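Long-range contact in probable oxidoreductase (Pseudomonas aeruginosa, PDB 4B7C), which is probably an NADP-dependent oxidoreductase of the medium-chain dehydrogenase/reductase family, with a Rossmann-fold cofactor domain: residues Thr152-Gly157 and Asp220-Asn225. Residues are numbered along the deposited sequence; the frame is centred on the assembly and turned at random.
Sequences TVVISG and DVFFDN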
loop_
_atom_site.group_PDB
_atom_site.type_symbol
_atom_site.label_atom_id
_atom_site.label_comp_id
_atom_site.label_asym_id
_atom_site.label_seq_id
_atom_site.Cartn_x
_atom_site.Cartn_y
_atom_site.Cartn_z
ATOM N N THR B 152 14.491 -9.072 -8.233
ATOM C CA THR B 152 13.526 -9.524 -9.227
ATOM C C THR B 152 12.409 -8.498 -9.377
ATOM O O THR B 152 11.699 -8.169 -8.417
ATOM C CB THR B 152 12.948 -10.913 -8.876
ATOM O OG1 THR B 152 14.010 -11.877 -8.914
ATOM C CG2 THR B 152 11.888 -11.332 -9.861
ATOM N N VAL B 153 12.285 -7.986 -10.596
ATOM C CA VAL B 153 11.290 -6.997 -10.948
ATOM C C VAL B 153 10.263 -7.611 -11.869
ATOM O O VAL B 153 10.597 -8.143 -12.933
ATOM C CB VAL B 153 11.930 -5.780 -11.643
ATOM C CG1 VAL B 153 10.863 -4.767 -12.026
ATOM C CG2 VAL B 153 12.960 -5.154 -10.726
ATOM N N VAL B 154 9.004 -7.539 -11.462
ATOM C CA VAL B 154 7.896 -7.982 -12.291
ATOM C C VAL B 154 7.090 -6.790 -12.803
ATOM O O VAL B 154 6.809 -5.825 -12.072
ATOM C CB VAL B 154 6.976 -8.946 -11.528
ATOM C CG1 VAL B 154 5.739 -9.269 -12.350
ATOM C CG2 VAL B 154 7.738 -10.206 -11.140
ATOM N N ILE B 155 6.755 -6.838 -14.088
ATOM C CA ILE B 155 6.079 -5.747 -14.749
ATOM C C ILE B 155 4.778 -6.223 -15.382
ATOM O O ILE B 155 4.781 -7.111 -16.241
ATOM C CB ILE B 155 7.003 -5.127 -15.835
ATOM C CG1 ILE B 155 8.487 -5.032 -15.376
ATOM C CG2 ILE B 155 6.401 -3.820 -16.342
ATOM C CD1 ILE B 155 9.114 -3.691 -15.661
ATOM N N SER B 156 3.657 -5.634 -14.970
ATOM C CA SER B 156 2.370 -5.888 -15.628
ATOM C C SER B 156 2.157 -4.900 -16.780
ATOM O O SER B 156 2.786 -3.842 -16.827
ATOM C CB SER B 156 1.204 -5.828 -14.642
ATOM O OG SER B 156 0.983 -4.512 -14.175
ATOM N N GLY B 157 1.255 -5.250 -17.699
ATOM C CA GLY B 157 1.078 -4.505 -18.950
ATOM C C GLY B 157 2.424 -4.295 -19.633
ATOM O O GLY B 157 2.704 -3.228 -20.177
ATOM N N ASP B 220 10.576 -8.686 -5.798
ATOM C CA ASP B 220 11.069 -7.532 -5.027
ATOM C C ASP B 220 10.392 -6.228 -5.413
ATOM O O ASP B 220 10.154 -5.366 -4.567
ATOM C CB ASP B 220 12.568 -7.360 -5.222
ATOM C CG ASP B 220 13.357 -8.531 -4.676
ATOM O OD1 ASP B 220 13.300 -8.744 -3.446
ATOM O OD2 ASP B 220 14.018 -9.234 -5.479
ATOM N N VAL B 221 10.145 -6.061 -6.707
ATOM C CA VAL B 221 9.437 -4.883 -7.210
ATOM C C VAL B 221 8.367 -5.319 -8.170
ATOM O O VAL B 221 8.636 -6.080 -9.109
ATOM C CB VAL B 221 10.359 -3.885 -7.930
ATOM C CG1 VAL B 221 9.538 -2.730 -8.494
ATOM C CG2 VAL B 221 11.442 -3.383 -6.995
ATOM N N PHE B 222 7.151 -4.863 -7.924
ATOM C CA PHE B 222 6.066 -5.033 -8.872
ATOM C C PHE B 222 5.647 -3.674 -9.416
ATOM O O PHE B 222 5.174 -2.790 -8.685
ATOM C CB PHE B 222 4.873 -5.770 -8.262
ATOM C CG PHE B 222 3.720 -5.958 -9.209
ATOM C CD1 PHE B 222 3.932 -6.385 -10.519
ATOM C CD2 PHE B 222 2.421 -5.723 -8.806
ATOM C CE1 PHE B 222 2.876 -6.560 -11.387
ATOM C CE2 PHE B 222 1.357 -5.902 -9.669
ATOM C CZ PHE B 222 1.585 -6.313 -10.965
ATOM N N PHE B 223 5.831 -3.524 -10.722
ATOM C CA PHE B 223 5.420 -2.336 -11.462
ATOM C C PHE B 223 4.066 -2.640 -12.050
ATOM O O PHE B 223 3.957 -3.400 -13.023
ATOM C CB PHE B 223 6.454 -2.012 -12.565
ATOM C CG PHE B 223 6.329 -0.628 -13.158
ATOM C CD1 PHE B 223 5.221 -0.258 -13.890
ATOM C CD2 PHE B 223 7.352 0.298 -13.010
ATOM C CE1 PHE B 223 5.120 1.013 -14.435
ATOM C CE2 PHE B 223 7.255 1.567 -13.558
ATOM C CZ PHE B 223 6.135 1.930 -14.252
ATOM N N ASP B 224 3.028 -2.013 -11.504
ATOM C CA ASP B 224 1.644 -2.330 -11.882
ATOM C C ASP B 224 0.972 -1.280 -12.753
ATOM O O ASP B 224 0.771 -0.130 -12.344
ATOM C CB ASP B 224 0.769 -2.584 -10.643
ATOM C CG ASP B 224 -0.576 -3.219 -10.997
ATOM O OD1 ASP B 224 -0.725 -3.790 -12.104
ATOM O OD2 ASP B 224 -1.494 -3.185 -10.157
ATOM N N ASN B 225 0.631 -1.700 -13.969
ATOM C CA ASN B 225 -0.113 -0.872 -14.922
ATOM C C ASN B 225 -1.539 -1.333 -15.133
ATOM O O ASN B 225 -2.309 -0.657 -15.795
ATOM C CB ASN B 225 0.594 -0.866 -16.288
ATOM C CG ASN B 225 1.957 -0.223 -16.224
ATOM O OD1 ASN B 225 2.069 0.964 -15.908
ATOM N ND2 ASN B 225 3.004 -1.007 -16.490
#
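S156 and D224 meet through a side-chain hydrogen bond: S156 OG, set between the backbone N and the carbonyl carbon (chi1 69°), lies 2.8 Å from D224 OD1, on the carboxylate's anti lone pair, and S156 CB is 3.7 Å from F222 CZ. The same D224 OD1 also accepts from V226 N and G227 N, which fixes the carboxylate at the strand's C-terminal end. N225 ND2 donates to S156 O (2.9 Å), nearly in its own amide plane. Parallel pairing follows from V154 N to V221 O (2.8 Å) and F223 N to V154 O (2.8 Å). F222 CD1 brings the ring edge to V154 O (3.3 Å), and V153 lies beside V221, CG2 to CB 4.0 Å, in normal apolar contact. Against this buried core, D220 and G157 are partly exposed, at opposite ends; even so, T152 N reaches D220 OD2 (2.8 Å, 170° at the hydrogen) and T152 O accepts from both D220 N and V221 N. These are the central strands of the six-stranded parallel Rossmann sheet, where the order 3-2-1-4-5-6 places 176-181 beyond 152-155 and 242-246 beyond 219-224; helix 161-172 covers I155 and F223, while helix 228-235 packs on F222 and D224.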